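Local coordinates for protein chemotaxis transducer (Pseudomonas aeruginosa, PDB 6GCV) that probably senses nitrate for chemotaxis by binding it directly through a four-helix PilJ-type ligand-binding domain, at residues A26-A38 and P48-R60. Numbering follows the deposited sequence.
With NA (sodium ion), chain E; NO3 (nitrate ion), chain D; ACT (acetate ion), chain G.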
loop_
_atom_site.group_PDB
_atom_site.type_symbol
_atom_site.label_atom_id
_atom_site.label_comp_id
_atom_site.label_asym_id
_atom_site.label_seq_id
_atom_site.Cartn_x
_atom_site.Cartn_y
_atom_site.Cartn_z
ATOM N N ALA A 26 0.261 -6.760 -0.553
ATOM C CA ALA A 26 0.710 -5.947 0.572
ATOM C C ALA A 26 2.084 -5.325 0.320
ATOM O O ALA A 26 2.386 -4.296 0.912
ATOM C CB ALA A 26 0.677 -6.737 1.865
ATOM N N GLN A 27 2.897 -5.925 -0.555
ATOM C CA GLN A 27 4.173 -5.291 -0.904
ATOM C C GLN A 27 3.945 -3.881 -1.451
ATOM O O GLN A 27 4.749 -2.972 -1.256
ATOM C CB GLN A 27 4.936 -6.102 -1.946
ATOM C CG GLN A 27 5.369 -7.501 -1.541
ATOM C CD GLN A 27 6.367 -7.481 -0.407
ATOM O OE1 GLN A 27 6.021 -7.153 0.742
ATOM N NE2 GLN A 27 7.625 -7.869 -0.704
ATOM N N ARG A 28 2.885 -3.726 -2.243
ATOM C CA ARG A 28 2.539 -2.427 -2.804
ATOM C C ARG A 28 2.361 -1.405 -1.686
ATOM O O ARG A 28 2.962 -0.316 -1.689
ATOM C CB ARG A 28 1.248 -2.499 -3.626
ATOM C CG ARG A 28 1.283 -3.495 -4.789
ATOM C CD ARG A 28 -0.021 -3.507 -5.576
ATOM N NE ARG A 28 -1.131 -3.982 -4.745
ATOM C CZ ARG A 28 -2.308 -4.376 -5.244
ATOM N NH1 ARG A 28 -2.494 -4.415 -6.553
ATOM N NH2 ARG A 28 -3.274 -4.792 -4.429
ATOM N N MET A 29 1.569 -1.770 -0.700
ATOM C CA MET A 29 1.347 -0.908 0.454
ATOM C C MET A 29 2.648 -0.633 1.205
ATOM O O MET A 29 2.912 0.527 1.570
ATOM C CB MET A 29 0.319 -1.547 1.373
ATOM C CG MET A 29 0.005 -0.766 2.629
ATOM S SD MET A 29 1.202 -1.013 3.971
ATOM C CE MET A 29 0.857 -2.691 4.409
ATOM N N LEU A 30 3.437 -1.691 1.437
ATOM C CA LEU A 30 4.621 -1.493 2.254
ATOM C C LEU A 30 5.584 -0.507 1.597
ATOM O O LEU A 30 6.225 0.297 2.291
ATOM C CB LEU A 30 5.304 -2.825 2.549
ATOM C CG LEU A 30 4.516 -3.765 3.471
ATOM C CD1 LEU A 30 5.093 -5.155 3.431
ATOM C CD2 LEU A 30 4.465 -3.271 4.901
ATOM N N SER A 31 5.703 -0.574 0.275
ATOM C CA SER A 31 6.574 0.361 -0.417
ATOM C C SER A 31 6.216 1.812 -0.126
ATOM O O SER A 31 7.094 2.671 -0.100
ATOM C CB SER A 31 6.575 0.074 -1.931
ATOM O OG SER A 31 5.402 0.546 -2.599
ATOM N N GLN A 32 4.926 2.068 0.026
ATOM C CA GLN A 32 4.451 3.421 0.291
ATOM C C GLN A 32 4.565 3.801 1.786
ATOM O O GLN A 32 4.935 4.928 2.117
ATOM C CB GLN A 32 3.020 3.573 -0.232
ATOM C CG GLN A 32 2.908 3.238 -1.701
ATOM C CD GLN A 32 3.808 4.084 -2.531
ATOM O OE1 GLN A 32 3.539 5.277 -2.662
ATOM N NE2 GLN A 32 4.898 3.507 -3.052
ATOM N N LYS A 33 4.244 2.844 2.645
ATOM C CA LYS A 33 4.394 3.060 4.092
ATOM C C LYS A 33 5.819 3.422 4.467
ATOM O O LYS A 33 6.053 4.341 5.266
ATOM C CB LYS A 33 3.889 1.823 4.857
ATOM C CG LYS A 33 3.912 1.966 6.380
ATOM C CD LYS A 33 3.180 0.801 7.032
ATOM C CE LYS A 33 3.063 0.995 8.535
ATOM N NZ LYS A 33 4.280 0.485 9.198
ATOM N N MET A 34 6.777 2.699 3.892
ATOM C CA MET A 34 8.159 2.977 4.226
ATOM C C MET A 34 8.566 4.372 3.739
ATOM O O MET A 34 9.349 5.065 4.406
ATOM C CB MET A 34 9.112 1.873 3.782
ATOM C CG MET A 34 9.159 1.652 2.326
ATOM S SD MET A 34 10.132 0.193 1.878
ATOM C CE MET A 34 9.237 -1.277 2.341
ATOM N N ALA A 35 8.050 4.791 2.590
ATOM C CA ALA A 35 8.362 6.131 2.114
ATOM C C ALA A 35 7.813 7.191 3.083
ATOM O O ALA A 35 8.493 8.163 3.411
ATOM C CB ALA A 35 7.806 6.360 0.729
ATOM N N ARG A 36 6.575 7.021 3.517
ATOM C CA ARG A 36 6.047 7.967 4.461
ATOM C C ARG A 36 6.837 8.010 5.762
ATOM O O ARG A 36 7.095 9.071 6.304
ATOM C CB ARG A 36 4.560 7.897 4.567
ATOM C CG ARG A 36 3.924 6.750 5.139
ATOM C CD ARG A 36 3.520 6.966 6.583
ATOM N NE ARG A 36 2.697 5.861 7.030
ATOM C CZ ARG A 36 2.441 5.524 8.288
ATOM N NH1 ARG A 36 3.196 5.986 9.270
ATOM N NH2 ARG A 36 1.579 4.502 8.484
ATOM N N GLU A 37 7.233 6.843 6.257
ATOM C CA GLU A 37 8.032 6.800 7.486
ATOM C C GLU A 37 9.391 7.500 7.286
ATOM O O GLU A 37 9.867 8.198 8.217
ATOM C CB GLU A 37 8.216 5.351 7.913
ATOM C CG GLU A 37 6.943 4.741 8.439
ATOM C CD GLU A 37 6.950 3.238 8.587
ATOM O OE1 GLU A 37 7.735 2.575 7.896
ATOM O OE2 GLU A 37 6.125 2.682 9.371
ATOM N N ALA A 38 10.034 7.272 6.142
ATOM C CA ALA A 38 11.326 7.928 5.886
ATOM C C ALA A 38 11.186 9.432 5.782
ATOM O O ALA A 38 12.038 10.182 6.281
ATOM C CB ALA A 38 11.953 7.341 4.646
ATOM N N PRO A 48 12.812 5.540 13.822
ATOM C CA PRO A 48 13.624 4.614 13.042
ATOM C C PRO A 48 13.229 3.179 13.225
ATOM O O PRO A 48 13.445 2.367 12.315
ATOM C CB PRO A 48 15.038 4.877 13.538
ATOM C CG PRO A 48 14.974 6.007 14.486
ATOM C CD PRO A 48 13.577 6.303 14.826
ATOM N N LYS A 49 12.682 2.831 14.381
ATOM C CA LYS A 49 12.264 1.456 14.615
ATOM C C LYS A 49 11.106 1.071 13.711
ATOM O O LYS A 49 11.005 -0.055 13.259
ATOM C CB LYS A 49 11.898 1.247 16.075
ATOM C CG LYS A 49 13.083 1.491 17.013
ATOM C CD LYS A 49 12.687 1.345 18.475
ATOM C CE LYS A 49 11.856 2.526 18.931
ATOM N NZ LYS A 49 11.676 2.571 20.390
ATOM N N ALA A 50 10.232 2.016 13.447
ATOM C CA ALA A 50 9.049 1.776 12.601
ATOM C C ALA A 50 9.482 1.564 11.167
ATOM O O ALA A 50 9.000 0.657 10.503
ATOM C CB ALA A 50 8.056 2.921 12.714
ATOM N N LEU A 51 10.371 2.417 10.677
ATOM C CA LEU A 51 10.882 2.261 9.346
ATOM C C LEU A 51 11.553 0.899 9.170
ATOM O O LEU A 51 11.322 0.189 8.208
ATOM C CB LEU A 51 11.830 3.393 8.985
ATOM C CG LEU A 51 12.493 3.314 7.592
ATOM C CD1 LEU A 51 11.486 3.246 6.480
ATOM C CD2 LEU A 51 13.451 4.471 7.347
ATOM N N ALA A 52 12.422 0.542 10.123
ATOM C CA ALA A 52 13.079 -0.753 10.067
ATOM C C ALA A 52 12.085 -1.871 10.014
ATOM O O ALA A 52 12.276 -2.841 9.268
ATOM C CB ALA A 52 14.052 -0.935 11.224
ATOM N N ALA A 53 11.053 -1.803 10.847
ATOM C CA ALA A 53 10.076 -2.883 10.877
ATOM C C ALA A 53 9.326 -3.025 9.556
ATOM O O ALA A 53 9.045 -4.145 9.100
ATOM C CB ALA A 53 9.129 -2.666 12.029
ATOM N N THR A 54 8.977 -1.901 8.935
ATOM C CA THR A 54 8.272 -1.940 7.645
ATOM C C THR A 54 9.148 -2.534 6.543
ATOM O O THR A 54 8.704 -3.377 5.744
ATOM C CB THR A 54 7.768 -0.536 7.254
ATOM O OG1 THR A 54 6.974 -0.050 8.345
ATOM C CG2 THR A 54 6.971 -0.588 6.001
ATOM N N ILE A 55 10.407 -2.109 6.507
ATOM C CA ILE A 55 11.368 -2.663 5.560
ATOM C C ILE A 55 11.515 -4.175 5.790
ATOM O O ILE A 55 11.526 -4.943 4.836
ATOM C CB ILE A 55 12.714 -1.935 5.660
ATOM C CG1 ILE A 55 12.563 -0.496 5.156
ATOM C CG2 ILE A 55 13.800 -2.684 4.912
ATOM C CD1 ILE A 55 13.757 0.374 5.367
ATOM N N ALA A 56 11.580 -4.600 7.047
ATOM C CA ALA A 56 11.701 -6.023 7.367
ATOM C C ALA A 56 10.491 -6.807 6.906
ATOM O O ALA A 56 10.627 -7.913 6.377
ATOM C CB ALA A 56 11.940 -6.239 8.852
ATOM N N GLN A 57 9.294 -6.231 7.048
ATOM C CA GLN A 57 8.086 -6.928 6.543
ATOM C C GLN A 57 8.181 -7.126 5.024
ATOM O O GLN A 57 7.840 -8.206 4.495
ATOM C CB GLN A 57 6.829 -6.162 6.906
ATOM C CG GLN A 57 6.442 -6.145 8.352
ATOM C CD GLN A 57 5.847 -7.432 8.868
ATOM O OE1 GLN A 57 5.728 -8.459 8.185
ATOM N NE2 GLN A 57 5.478 -7.383 10.130
ATOM N N TYR A 58 8.593 -6.082 4.316
ATOM C CA TYR A 58 8.738 -6.173 2.871
ATOM C C TYR A 58 9.742 -7.268 2.497
ATOM O O TYR A 58 9.505 -8.093 1.607
ATOM C CB TYR A 58 9.149 -4.818 2.268
ATOM C CG TYR A 58 9.441 -4.897 0.786
ATOM C CD1 TYR A 58 10.623 -5.373 0.309
ATOM C CD2 TYR A 58 8.466 -4.595 -0.140
ATOM C CE1 TYR A 58 10.830 -5.591 -1.034
ATOM C CE2 TYR A 58 8.691 -4.735 -1.505
ATOM C CZ TYR A 58 9.885 -5.254 -1.938
ATOM O OH TYR A 58 10.096 -5.456 -3.293
ATOM N N GLU A 59 10.882 -7.280 3.187
ATOM C CA GLU A 59 11.941 -8.231 2.819
ATOM C C GLU A 59 11.548 -9.624 3.190
ATOM O O GLU A 59 11.921 -10.575 2.489
ATOM C CB GLU A 59 13.253 -7.826 3.445
ATOM C CG GLU A 59 13.830 -6.559 2.827
ATOM C CD GLU A 59 15.280 -6.313 3.070
ATOM O OE1 GLU A 59 15.951 -7.126 3.753
ATOM O OE2 GLU A 59 15.800 -5.364 2.479
ATOM N N ARG A 60 10.799 -9.810 4.273
ATOM C CA ARG A 60 10.352 -11.130 4.675
ATOM C C ARG A 60 9.414 -11.673 3.600
ATOM O O ARG A 60 9.529 -12.817 3.148
ATOM C CB ARG A 60 9.632 -11.015 6.030
ATOM C CG ARG A 60 9.125 -12.299 6.613
ATOM C CD ARG A 60 8.720 -12.100 8.053
ATOM N NE ARG A 60 7.506 -11.321 8.240
ATOM C CZ ARG A 60 6.274 -11.853 8.359
ATOM N NH1 ARG A 60 6.066 -13.132 8.217
ATOM N NH2 ARG A 60 5.215 -11.102 8.608
HETATM NA NA NA E . 8.961 7.466 10.921
HETATM N N NO3 D . -2.218 -3.844 -1.253
HETATM O O1 NO3 D . -2.820 -4.890 -1.550
HETATM O O2 NO3 D . -1.931 -3.580 -0.021
HETATM O O3 NO3 D . -1.858 -2.951 -2.090
HETATM C C ACT G . 4.137 3.723 11.894
HETATM O O ACT G . 3.168 4.444 12.296
HETATM O OXT ACT G . 5.008 4.180 11.072
HETATM C CH3 ACT G . 4.152 2.254 12.186
HETATM O O HOH W 1 8.489 -8.140 -3.453
HETATM O O HOH W 2 6.404 6.515 11.627
#
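Tyr58, Thr54 and Met34 have the largest buried surfaces in the contact between helices 18-42 and 48-67, the first antiparallel pair of the four-helix bundle formed by this PilJ-type domain. The short segments 26-38 and 48-60 run nearly antiparallel, their axes approaching to 9.2 Å, and mesh by knobs-into-holes. Met34 sits among Leu51, Thr54, Ile55 and Tyr58. Its chain is bent at the end (chi3 72°), which carries the methyl CE to 3.5 Å from Tyr58 CB, while SD lies beside CG1 of Ile55. In return, Thr54 fills the hole between Leu30, Lys33, Met34 and Glu37. Its two branches part company: CG2 turns to the apolar side, against Leu30 CD2, and OG1 turns to the charges. Lys33 NZ donates to Thr54 OG1 over 2.9 Å and also forms a salt bridge with Glu37 OE2, whereas Glu37 OE1 stands 2.8 Å from Thr54 OG1. The lysine thus ties the hydroxyl and the carboxylate together. Glu37 also binds the sodium ion, but through its backbone O; Asp47 belongs to the same metal site. Met34 also touches Trp93 of helix 80-103, which stacks on the Tyr58 ring. Toward the other end of the contact, the amide of Gln27 lies almost flat over one face of that ring, the planes 12° apart and NE2 3.3 Å above it, offset toward the rim. From there NE2 donates a nearly straight bond (172°) to Tyr58 O, and a water bridges the same NE2 to Tyr58 OH.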